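Local coordinates for protein Exo beta-1,2-glucooligosaccharide sophorohydrolase (non-reducing end) (Parabacteroides distasonis ATCC 8503, PDB 5Z06) that hydrolyses linear beta-1,2-glucan and beta-1,2-glucooligosaccharides of four or more units, releasing sophorose from the non-reducing end, at residues S23-T28 against H38-A43; S31-A36 against W66-Q71; L54-V59 against Y170-D175; R94-A99 against T127-W132. All blocks are in the same frame, centred on the assembly; numbering follows the deposited sequence.

Interaction 1: residues S23-T28 against H38-A43; sequences SQAKYT and HHLPVA
Ser-23 and Leu-40 meet through a short, nearly straight bond: the Leu-40 N-H points at Ser-23 OG, 2.8 Å from N to OG, with 165° at the hydrogen. The serine can take it because chi1 of 64° sets OG between its own backbone N and carbonyl carbon, facing the incoming chain; the same hydroxyl is also bonded to Tyr-20 O, so two bonds hold it. The carbonyl of Ser-23 is used as well. His-39 turns its ring so that ND1 gives a hydrogen bond to Ser-23 O at 2.9 Å, the oxygen lying at the ring edge, slightly out of its plane. That bond requires a proton on ND1.

His-38 works on the next residue but one. Its ring, with CG beside the backbone N (chi1 -55°), presents ND1 edge-on to Ala-25 O; at 3.3 Å this bond is long, but the oxygen sits in the ring plane and the nitrogen in the carbonyl plane. In return Ala-25 N donates to His-38 O over 2.8 Å, meeting the carbonyl from well above its plane. Gln-24 CA adds a C-H...O contact to the same oxygen at 3.1 Å. The apolar part is small: Leu-40 CD2 rests on Ala-25 CB, 3.8 Å away, while CD1 lies beside Ser-23 CB.

Strand 23-28 is an outermost strand of a five-stranded antiparallel sheet, bonded along one side to strand 65-71. Segment 38-43 runs past it, and Leu-40 continues inward to Ser-68 and to Leu-56 of strand 53-59, the strand to which Pro-41 bonds.

Interaction 2: residues S31-A36 against W66-Q71; sequences SWIKNA and WYSEIQ
Ile-33 and Trp-66 make the main apolar contact, their side chains crossing at about a right angle. With CG1 anti to the backbone N (chi1 -179°), the isoleucine carries CD1 forward to the six-membered part of the indole, 3.8 Å from Trp-66 CE3, approaching obliquely. The same methyl touches Ser-68 CB, also at 3.8 Å, and so bridges two residues that point the same way from one strand. The other branch of Ile-33, CG2, lies 4.0 Å from Trp-66 CB. On the pyrrole side of the indole, Ser-31 CB comes up at the edge, 4.2 Å from Trp-66 CD1.

Polar groups here are satisfied outside the contact. Trp-66 NE1 bonds to Ser-60 OG, Ser-31 OG takes the N-H of Ala-61, and Ser-68 OG bonds to Gln-24 O. Within 31-36, the Asn-35 amide swings back and ND2 donates to Ile-33 O at 3.0 Å, with that oxygen close to the amide plane, bracing the chain where it leaves the short strand.

Van der Waals packing, mostly of side chains, joins two layers here: strand 32-33 belongs with strand 53-59, strand 65-71 with the five-stranded antiparallel sheet. Sheets laid face to face around a buried apolar layer are the arrangement of a beta-sandwich.

Interaction 3: residues L54-V59 against Y170-D175; sequences LELTYV and YTIYLD. With CA (calcium ion), chain C.
Segments 54-59 and 170-175 run antiparallel, the axes of these short pieces 4.6 Å apart at closest approach and 157° between their directions, with reciprocal backbone bonds at the Leu-54/Leu-174, Leu-56/Ile-172 and Tyr-58/Tyr-170 pairs.

Those three pairs share one buried apolar face. Leu-56 and Ile-172 lie side by side pointing the same way, with Leu-56 CD2 3.6 Å from Ile-172 CD1; Leu-174 CD1 touches the same leucine methyl more loosely. Tyr-58 leans across toward the partner strand, since chi1 of 60° places CG between the backbone N and carbonyl carbon. One face of its ring therefore covers Tyr-170 CB, 3.9 Å from Tyr-58 CZ. The two rings meet obliquely, planes 49° apart, and their hydroxyls leave for other partners, Tyr-58 OH for Ala-101 O and Tyr-170 OH for Asp-166.

Glu-55, Thr-57, Thr-171 and Tyr-173 occupy the opposite face. Here Thr-57 OG1 donates to Glu-55 OE2 at 2.5 Å, on the anti side of the carboxylate; Thr-171 OG1 is modelled only 2.4 Å from Thr-57 OG1, too short for that bond to be trusted in detail. Glu-55 OE1 has a salt bridge with Lys-34, so both carboxylate oxygens are engaged. The aliphatic part of this glutamate runs alongside the Tyr-173 ring, Glu-55 CG lying 3.8 Å from Tyr-173 CE1.

One residue past the last pair with 54-59, Asp-175 grips the calcium ion with both carboxylate oxygens, OD1 at 2.5 Å and OD2 at 2.6 Å. Glu-12, Asn-13, Thr-49 and Asn-52 also bind it, so the site ties this antiparallel beta-sheet to neighbouring loops and the N-terminal part of the chain.

Interaction 4: residues R94-A99 against T127-W132; sequences RESMNA and TRPGVW
Pro-129 lays its ring against the backbone of Glu-95 and Ser-96, and van der Waals contact is the whole of this interaction. Pro-129 CB sits 3.4 Å from Glu-95 C and 3.6 Å from Arg-94 O, so one side of the ring follows the peptide chain. The CD side of the ring is met by the serine hydroxyl: with OG beside the backbone N (chi1 -70°), Ser-96 OG reaches to 3.4 Å from Pro-129 CD. A looser, purely apolar touch lies further along, methyl to methyl, where Ala-99 CB and Thr-127 CG2 are 4.1 Å apart.

Charged groups stay within their own segments or next to them. Arg-94 pairs with its neighbour in the chain, Arg-94 NH1 lying 2.8 Å from Glu-95 OE2 in a salt bridge. Arg-128 forms a salt bridge with Asp-126.

Both segments are surface loops. The first follows strand 86-93 and leads on to strand 104-109; the second leads into strand 132-138, which pairs with 86-93. Backbone bonds from Arg-94 to Thr-171 and from Gly-130 to Leu-93 tie the loops to strands 169-180 and 86-93.

Interactions 2 and 3 are buried, interaction 1 is partly so, and interaction 4 lies at the surface. Interactions 1 and 2 hold neighbouring strands of one sheet, 23-28 and 65-71, where Lys-26 O bonds to Tyr-67 N. Both then reach strand 53-59 of interaction 3: Pro-41 O bonds to Glu-55 N, and Trp-32 O to Val-59 N. The chemistry changes with place: histidine, serine and backbone bonds at a sheet edge in interaction 1, apolar packing between layers in interaction 2, a full strand ladder ending at calcium in interaction 3. Interaction 4, mere van der Waals contact, joins interaction 3 through Thr-171 O and Arg-94 N and through Met-97 beside Tyr-58 and Tyr-170.

Interaction 1: residues S23-T28 against H38-A43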
# COMPACT_ATOMS: atom_id res chain seq x y z
N SER A 23 -5.58 19.08 2.73
CA SER A 23 -5.96 20.44 2.50
C SER A 23 -5.90 21.18 3.80
O SER A 23 -5.85 20.60 4.88
CB SER A 23 -7.37 20.54 1.93
OG SER A 23 -8.31 20.06 2.85
N GLN A 24 -5.90 22.48 3.68
CA GLN A 24 -5.93 23.34 4.82
C GLN A 24 -6.96 24.40 4.49
O GLN A 24 -7.15 24.77 3.33
CB GLN A 24 -4.54 23.91 5.08
CG GLN A 24 -4.42 24.74 6.35
CD GLN A 24 -3.02 25.32 6.56
OE1 GLN A 24 -2.14 25.23 5.69
NE2 GLN A 24 -2.81 25.91 7.74
N ALA A 25 -7.67 24.85 5.51
CA ALA A 25 -8.56 25.98 5.37
C ALA A 25 -8.62 26.67 6.71
O ALA A 25 -8.86 26.05 7.74
CB ALA A 25 -9.93 25.55 4.89
N LYS A 26 -8.32 27.96 6.71
CA LYS A 26 -8.25 28.71 7.93
C LYS A 26 -8.63 30.12 7.61
O LYS A 26 -8.64 30.53 6.45
CB LYS A 26 -6.87 28.65 8.58
CG LYS A 26 -5.71 29.01 7.67
CD LYS A 26 -4.35 28.63 8.25
CE LYS A 26 -3.79 29.65 9.22
NZ LYS A 26 -2.36 29.95 8.95
N TYR A 27 -8.97 30.87 8.65
CA TYR A 27 -9.49 32.21 8.47
C TYR A 27 -9.29 33.03 9.71
O TYR A 27 -9.09 32.51 10.81
CB TYR A 27 -11.00 32.16 8.11
CG TYR A 27 -11.80 31.50 9.19
CD1 TYR A 27 -12.34 32.25 10.24
CD2 TYR A 27 -11.94 30.12 9.22
CE1 TYR A 27 -13.02 31.64 11.28
CE2 TYR A 27 -12.63 29.50 10.24
CZ TYR A 27 -13.17 30.26 11.27
OH TYR A 27 -13.84 29.64 12.28
N THR A 28 -9.36 34.32 9.49
CA THR A 28 -9.37 35.32 10.53
C THR A 28 -10.69 36.04 10.34
O THR A 28 -10.94 36.65 9.28
CB THR A 28 -8.24 36.32 10.34
OG1 THR A 28 -7.02 35.61 10.19
CG2 THR A 28 -8.14 37.29 11.54
N HIS A 38 -9.92 22.38 10.01
CA HIS A 38 -9.04 23.11 9.12
C HIS A 38 -8.70 22.37 7.85
O HIS A 38 -7.66 22.62 7.27
CB HIS A 38 -7.79 23.61 9.86
CG HIS A 38 -8.13 24.42 11.07
ND1 HIS A 38 -8.77 25.64 10.97
CD2 HIS A 38 -7.99 24.17 12.39
CE1 HIS A 38 -8.96 26.13 12.19
NE2 HIS A 38 -8.50 25.25 13.06
N HIS A 39 -9.62 21.51 7.42
CA HIS A 39 -9.52 20.83 6.14
C HIS A 39 -10.72 21.31 5.36
O HIS A 39 -11.75 21.69 5.94
CB HIS A 39 -9.59 19.32 6.28
CG HIS A 39 -8.47 18.71 7.06
ND1 HIS A 39 -7.15 18.78 6.66
CD2 HIS A 39 -8.47 17.99 8.21
CE1 HIS A 39 -6.39 18.15 7.54
NE2 HIS A 39 -7.16 17.66 8.49
N LEU A 40 -10.57 21.28 4.05
CA LEU A 40 -11.62 21.63 3.14
C LEU A 40 -12.68 20.58 3.17
O LEU A 40 -12.35 19.41 3.31
CB LEU A 40 -11.10 21.77 1.72
CG LEU A 40 -10.35 23.05 1.47
CD1 LEU A 40 -9.77 23.02 0.07
CD2 LEU A 40 -11.28 24.25 1.62
N PRO A 41 -13.96 20.98 3.03
CA PRO A 41 -14.99 19.97 2.91
C PRO A 41 -14.93 19.27 1.59
O PRO A 41 -14.47 19.83 0.60
CB PRO A 41 -16.30 20.76 3.06
CG PRO A 41 -15.90 22.04 3.68
CD PRO A 41 -14.53 22.32 3.15
N VAL A 42 -15.38 18.03 1.58
CA VAL A 42 -15.48 17.27 0.36
C VAL A 42 -16.94 17.30 -0.01
O VAL A 42 -17.79 16.81 0.73
CB VAL A 42 -15.03 15.83 0.58
CG1 VAL A 42 -15.33 14.98 -0.65
CG2 VAL A 42 -13.55 15.80 0.87
N ALA A 43 -17.23 17.84 -1.18
CA ALA A 43 -18.58 17.82 -1.70
C ALA A 43 -18.76 16.53 -2.48
O ALA A 43 -18.08 16.31 -3.50
CB ALA A 43 -18.81 19.01 -2.60

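Interaction 2: residues S31-A36 against W66-Q71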
# COMPACT_ATOMS: atom_id res chain seq x y z
N SER A 31 -13.70 37.35 8.18
CA SER A 31 -13.74 36.42 7.07
C SER A 31 -14.02 35.00 7.57
O SER A 31 -13.92 34.70 8.76
CB SER A 31 -12.44 36.47 6.26
OG SER A 31 -12.42 37.62 5.46
N TRP A 32 -14.37 34.14 6.64
CA TRP A 32 -14.68 32.79 6.96
C TRP A 32 -14.38 31.90 5.79
O TRP A 32 -14.48 32.32 4.65
CB TRP A 32 -16.15 32.66 7.39
CG TRP A 32 -16.50 31.28 7.78
CD1 TRP A 32 -15.96 30.54 8.81
CD2 TRP A 32 -17.43 30.42 7.12
NE1 TRP A 32 -16.51 29.28 8.83
CE2 TRP A 32 -17.42 29.18 7.80
CE3 TRP A 32 -18.28 30.58 6.02
CZ2 TRP A 32 -18.23 28.12 7.43
CZ3 TRP A 32 -19.09 29.51 5.65
CH2 TRP A 32 -19.07 28.31 6.36
N ILE A 33 -13.93 30.70 6.10
CA ILE A 33 -13.91 29.62 5.13
C ILE A 33 -14.39 28.34 5.80
O ILE A 33 -14.00 28.02 6.93
CB ILE A 33 -12.54 29.43 4.44
CG1 ILE A 33 -12.62 28.30 3.43
CG2 ILE A 33 -11.41 29.19 5.46
CD1 ILE A 33 -11.53 28.33 2.39
N LYS A 34 -15.24 27.61 5.08
CA LYS A 34 -15.84 26.43 5.61
C LYS A 34 -14.76 25.39 5.70
O LYS A 34 -14.01 25.19 4.74
CB LYS A 34 -16.99 25.95 4.72
CG LYS A 34 -17.79 24.81 5.32
CD LYS A 34 -18.86 24.34 4.35
CE LYS A 34 -19.46 23.03 4.74
NZ LYS A 34 -20.47 22.57 3.74
N ASN A 35 -14.69 24.72 6.84
CA ASN A 35 -13.66 23.73 7.10
C ASN A 35 -14.10 22.78 8.19
O ASN A 35 -14.90 23.13 9.04
CB ASN A 35 -12.35 24.41 7.53
CG ASN A 35 -12.44 25.01 8.93
OD1 ASN A 35 -11.97 24.42 9.89
ND2 ASN A 35 -13.08 26.16 9.05
N ALA A 36 -13.55 21.57 8.14
CA ALA A 36 -13.68 20.59 9.20
C ALA A 36 -12.27 20.39 9.69
O ALA A 36 -11.42 19.93 8.93
CB ALA A 36 -14.25 19.30 8.66
N TRP A 66 -8.75 34.80 4.84
CA TRP A 66 -8.79 33.37 4.85
C TRP A 66 -7.72 32.81 3.95
O TRP A 66 -7.21 33.47 3.05
CB TRP A 66 -10.19 32.84 4.48
CG TRP A 66 -10.72 33.18 3.13
CD1 TRP A 66 -11.62 34.16 2.83
CD2 TRP A 66 -10.42 32.52 1.90
NE1 TRP A 66 -11.89 34.16 1.49
CE2 TRP A 66 -11.18 33.16 0.89
CE3 TRP A 66 -9.60 31.45 1.55
CZ2 TRP A 66 -11.13 32.76 -0.45
CZ3 TRP A 66 -9.55 31.06 0.24
CH2 TRP A 66 -10.30 31.72 -0.75
N TYR A 67 -7.36 31.56 4.24
CA TYR A 67 -6.36 30.84 3.50
C TYR A 67 -6.85 29.42 3.28
O TYR A 67 -7.43 28.80 4.19
CB TYR A 67 -5.05 30.82 4.28
CG TYR A 67 -3.98 30.04 3.56
CD1 TYR A 67 -3.33 30.59 2.46
CD2 TYR A 67 -3.64 28.75 3.97
CE1 TYR A 67 -2.36 29.87 1.79
CE2 TYR A 67 -2.67 28.02 3.30
CZ TYR A 67 -2.04 28.58 2.22
OH TYR A 67 -1.09 27.86 1.58
N SER A 68 -6.64 28.91 2.09
CA SER A 68 -6.82 27.52 1.85
C SER A 68 -5.70 27.01 1.00
O SER A 68 -5.14 27.76 0.21
CB SER A 68 -8.13 27.25 1.14
OG SER A 68 -8.36 25.87 1.14
N GLU A 69 -5.36 25.74 1.17
CA GLU A 69 -4.49 25.08 0.22
C GLU A 69 -4.87 23.64 0.03
O GLU A 69 -5.35 22.98 0.96
CB GLU A 69 -3.04 25.18 0.64
CG GLU A 69 -2.73 24.56 1.98
CD GLU A 69 -1.25 24.55 2.28
OE1 GLU A 69 -0.72 23.48 2.65
OE2 GLU A 69 -0.60 25.62 2.14
N ILE A 70 -4.63 23.16 -1.18
CA ILE A 70 -4.83 21.78 -1.55
C ILE A 70 -3.43 21.21 -1.72
O ILE A 70 -2.68 21.61 -2.61
CB ILE A 70 -5.64 21.67 -2.84
CG1 ILE A 70 -7.02 22.29 -2.63
CG2 ILE A 70 -5.81 20.22 -3.23
CD1 ILE A 70 -7.14 23.71 -3.08
N GLN A 71 -3.10 20.27 -0.86
CA GLN A 71 -1.75 19.73 -0.76
C GLN A 71 -1.57 18.51 -1.64
O GLN A 71 -2.42 17.59 -1.67
CB GLN A 71 -1.44 19.38 0.67
CG GLN A 71 -1.45 20.57 1.60
CD GLN A 71 -1.65 20.18 3.05
OE1 GLN A 71 -1.86 19.02 3.37
NE2 GLN A 71 -1.62 21.17 3.94

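Interaction 3: residues L54-V59 against Y170-D175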
# COMPACT_ATOMS: atom_id res chain seq x y z
N LEU A 54 -13.79 19.33 -4.00
CA LEU A 54 -13.52 20.10 -2.82
C LEU A 54 -14.42 21.31 -2.80
O LEU A 54 -14.60 22.00 -3.82
CB LEU A 54 -12.06 20.53 -2.79
CG LEU A 54 -11.07 19.38 -2.64
CD1 LEU A 54 -9.66 19.92 -2.75
CD2 LEU A 54 -11.24 18.73 -1.28
N GLU A 55 -14.98 21.57 -1.62
CA GLU A 55 -15.87 22.68 -1.43
C GLU A 55 -15.06 23.83 -0.92
O GLU A 55 -14.37 23.72 0.08
CB GLU A 55 -16.97 22.35 -0.43
CG GLU A 55 -18.11 23.36 -0.48
CD GLU A 55 -19.00 23.33 0.74
OE1 GLU A 55 -19.04 22.30 1.42
OE2 GLU A 55 -19.65 24.37 1.02
N LEU A 56 -15.17 24.95 -1.61
CA LEU A 56 -14.50 26.15 -1.18
C LEU A 56 -15.59 27.19 -0.90
O LEU A 56 -16.03 27.90 -1.81
CB LEU A 56 -13.50 26.60 -2.26
CG LEU A 56 -12.53 27.65 -1.74
CD1 LEU A 56 -11.42 26.99 -0.94
CD2 LEU A 56 -11.93 28.46 -2.89
N THR A 57 -16.05 27.23 0.34
CA THR A 57 -17.11 28.15 0.75
C THR A 57 -16.48 29.14 1.69
O THR A 57 -15.89 28.77 2.71
CB THR A 57 -18.31 27.43 1.38
OG1 THR A 57 -18.98 26.71 0.34
CG2 THR A 57 -19.30 28.40 2.02
N TYR A 58 -16.57 30.41 1.30
CA TYR A 58 -15.86 31.46 2.00
C TYR A 58 -16.61 32.77 2.04
O TYR A 58 -17.49 33.03 1.22
CB TYR A 58 -14.48 31.69 1.37
CG TYR A 58 -14.55 32.09 -0.08
CD1 TYR A 58 -14.63 31.13 -1.09
CD2 TYR A 58 -14.58 33.45 -0.45
CE1 TYR A 58 -14.70 31.49 -2.43
CE2 TYR A 58 -14.66 33.84 -1.79
CZ TYR A 58 -14.74 32.86 -2.78
OH TYR A 58 -14.83 33.22 -4.10
N VAL A 59 -16.21 33.60 3.00
CA VAL A 59 -16.58 34.99 3.11
C VAL A 59 -15.27 35.77 3.18
O VAL A 59 -14.48 35.61 4.11
CB VAL A 59 -17.43 35.26 4.36
CG1 VAL A 59 -17.81 36.74 4.45
CG2 VAL A 59 -18.69 34.41 4.33
N TYR A 170 -19.67 32.86 -0.77
CA TYR A 170 -19.64 32.18 -2.05
C TYR A 170 -19.25 30.76 -1.78
O TYR A 170 -18.51 30.47 -0.85
CB TYR A 170 -18.64 32.82 -3.01
CG TYR A 170 -18.94 34.25 -3.31
CD1 TYR A 170 -20.00 34.59 -4.12
CD2 TYR A 170 -18.17 35.28 -2.75
CE1 TYR A 170 -20.30 35.92 -4.39
CE2 TYR A 170 -18.46 36.60 -3.02
CZ TYR A 170 -19.52 36.92 -3.83
OH TYR A 170 -19.81 38.23 -4.11
N THR A 171 -19.77 29.87 -2.60
CA THR A 171 -19.37 28.49 -2.59
C THR A 171 -18.92 28.23 -4.00
O THR A 171 -19.71 28.38 -4.95
CB THR A 171 -20.53 27.56 -2.26
OG1 THR A 171 -20.83 27.68 -0.87
CG2 THR A 171 -20.18 26.12 -2.56
N ILE A 172 -17.66 27.85 -4.14
CA ILE A 172 -17.19 27.26 -5.38
C ILE A 172 -16.70 25.85 -5.10
O ILE A 172 -16.28 25.53 -3.98
CB ILE A 172 -16.15 28.15 -6.10
CG1 ILE A 172 -14.83 28.19 -5.35
CG2 ILE A 172 -16.73 29.56 -6.30
CD1 ILE A 172 -13.75 29.04 -5.99
N TYR A 173 -16.76 25.01 -6.11
CA TYR A 173 -16.23 23.69 -6.04
C TYR A 173 -15.01 23.59 -6.92
O TYR A 173 -14.98 24.12 -8.02
CB TYR A 173 -17.28 22.69 -6.45
CG TYR A 173 -18.54 22.84 -5.67
CD1 TYR A 173 -18.70 22.20 -4.45
CD2 TYR A 173 -19.58 23.63 -6.13
CE1 TYR A 173 -19.87 22.33 -3.72
CE2 TYR A 173 -20.76 23.77 -5.41
CZ TYR A 173 -20.90 23.11 -4.21
OH TYR A 173 -22.04 23.25 -3.49
N LEU A 174 -13.99 22.91 -6.41
CA LEU A 174 -12.73 22.69 -7.11
C LEU A 174 -12.55 21.20 -7.23
O LEU A 174 -12.67 20.46 -6.25
CB LEU A 174 -11.58 23.29 -6.34
CG LEU A 174 -11.81 24.73 -5.87
CD1 LEU A 174 -10.61 25.14 -5.03
CD2 LEU A 174 -12.00 25.68 -7.04
N ASP A 175 -12.28 20.76 -8.45
CA ASP A 175 -12.01 19.39 -8.74
C ASP A 175 -10.84 19.31 -9.74
O ASP A 175 -10.51 20.28 -10.43
CB ASP A 175 -13.27 18.74 -9.32
CG ASP A 175 -13.31 17.26 -9.09
OD1 ASP A 175 -12.40 16.72 -8.44
OD2 ASP A 175 -14.26 16.61 -9.55
CA CA C . -13.33 14.45 -8.45

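Interaction 4: residues R94-A99 against T127-W132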
# COMPACT_ATOMS: atom_id res chain seq x y z
N ARG A 94 -21.34 27.87 -7.37
CA ARG A 94 -22.69 27.53 -6.96
C ARG A 94 -23.67 28.61 -7.41
O ARG A 94 -24.75 28.28 -7.88
CB ARG A 94 -22.76 27.35 -5.46
CG ARG A 94 -24.02 26.65 -5.01
CD ARG A 94 -23.94 26.36 -3.53
NE ARG A 94 -25.15 25.69 -3.06
CZ ARG A 94 -26.25 26.31 -2.64
NH1 ARG A 94 -26.35 27.65 -2.62
NH2 ARG A 94 -27.28 25.57 -2.25
N GLU A 95 -23.29 29.88 -7.26
CA GLU A 95 -24.10 31.05 -7.65
C GLU A 95 -23.33 31.94 -8.61
O GLU A 95 -22.10 31.89 -8.67
CB GLU A 95 -24.47 31.93 -6.45
CG GLU A 95 -24.93 31.21 -5.19
CD GLU A 95 -26.28 30.53 -5.31
OE1 GLU A 95 -26.92 30.57 -6.39
OE2 GLU A 95 -26.69 29.92 -4.29
N SER A 96 -24.07 32.76 -9.36
CA SER A 96 -23.48 33.88 -10.08
C SER A 96 -22.83 34.77 -9.08
O SER A 96 -23.29 34.90 -7.95
CB SER A 96 -24.52 34.67 -10.84
OG SER A 96 -24.99 33.91 -11.93
N MET A 97 -21.72 35.36 -9.48
CA MET A 97 -20.95 36.20 -8.58
C MET A 97 -20.08 37.12 -9.38
O MET A 97 -19.73 36.84 -10.51
CB MET A 97 -20.06 35.36 -7.67
CG MET A 97 -19.07 34.45 -8.41
SD MET A 97 -18.09 33.39 -7.35
CE MET A 97 -17.14 34.58 -6.42
N ASN A 98 -19.72 38.22 -8.74
CA ASN A 98 -18.67 39.06 -9.24
C ASN A 98 -17.39 38.20 -9.35
O ASN A 98 -16.87 37.72 -8.34
CB ASN A 98 -18.49 40.25 -8.29
CG ASN A 98 -17.23 41.04 -8.55
OD1 ASN A 98 -16.66 41.00 -9.65
ND2 ASN A 98 -16.77 41.76 -7.52
N ALA A 99 -16.91 38.02 -10.58
CA ALA A 99 -15.65 37.32 -10.86
C ALA A 99 -14.45 37.78 -9.99
O ALA A 99 -13.61 36.97 -9.63
CB ALA A 99 -15.30 37.45 -12.34
N THR A 127 -18.03 32.49 -16.14
CA THR A 127 -18.39 32.41 -14.72
C THR A 127 -19.87 32.07 -14.47
O THR A 127 -20.41 32.34 -13.39
CB THR A 127 -18.04 33.73 -14.00
OG1 THR A 127 -18.71 34.82 -14.66
CG2 THR A 127 -16.54 33.97 -14.02
N ARG A 128 -20.54 31.46 -15.44
CA ARG A 128 -21.88 30.94 -15.21
C ARG A 128 -21.84 29.88 -14.11
O ARG A 128 -20.99 28.99 -14.15
CB ARG A 128 -22.45 30.30 -16.47
CG ARG A 128 -23.22 31.25 -17.39
CD ARG A 128 -23.04 31.02 -18.90
NE ARG A 128 -22.42 29.75 -19.33
CZ ARG A 128 -22.88 28.52 -19.09
NH1 ARG A 128 -23.99 28.30 -18.38
NH2 ARG A 128 -22.20 27.47 -19.56
N PRO A 129 -22.77 29.95 -13.15
CA PRO A 129 -22.83 28.96 -12.09
C PRO A 129 -23.42 27.61 -12.52
O PRO A 129 -24.01 27.50 -13.61
CB PRO A 129 -23.75 29.62 -11.07
CG PRO A 129 -24.74 30.34 -11.92
CD PRO A 129 -23.91 30.89 -13.06
N GLY A 130 -23.25 26.59 -11.67
CA GLY A 130 -23.84 25.28 -11.88
C GLY A 130 -23.28 24.47 -13.04
O GLY A 130 -23.95 23.56 -13.56
N VAL A 131 -22.07 24.81 -13.47
CA VAL A 131 -21.38 24.06 -14.53
C VAL A 131 -19.89 24.05 -14.22
O VAL A 131 -19.37 24.97 -13.60
CB VAL A 131 -21.62 24.65 -15.95
CG1 VAL A 131 -23.07 24.45 -16.39
CG2 VAL A 131 -21.24 26.12 -16.00
N TRP A 132 -19.22 22.99 -14.64
CA TRP A 132 -17.79 22.85 -14.45
C TRP A 132 -17.07 23.61 -15.53
O TRP A 132 -17.35 23.41 -16.69
CB TRP A 132 -17.38 21.37 -14.46
CG TRP A 132 -17.85 20.71 -13.21
CD1 TRP A 132 -18.95 19.92 -13.06
CD2 TRP A 132 -17.26 20.84 -11.92
NE1 TRP A 132 -19.06 19.52 -11.75
CE2 TRP A 132 -18.04 20.07 -11.03
CE3 TRP A 132 -16.14 21.51 -11.43
CZ2 TRP A 132 -17.73 19.96 -9.68
CZ3 TRP A 132 -15.83 21.39 -10.08
CH2 TRP A 132 -16.62 20.62 -9.23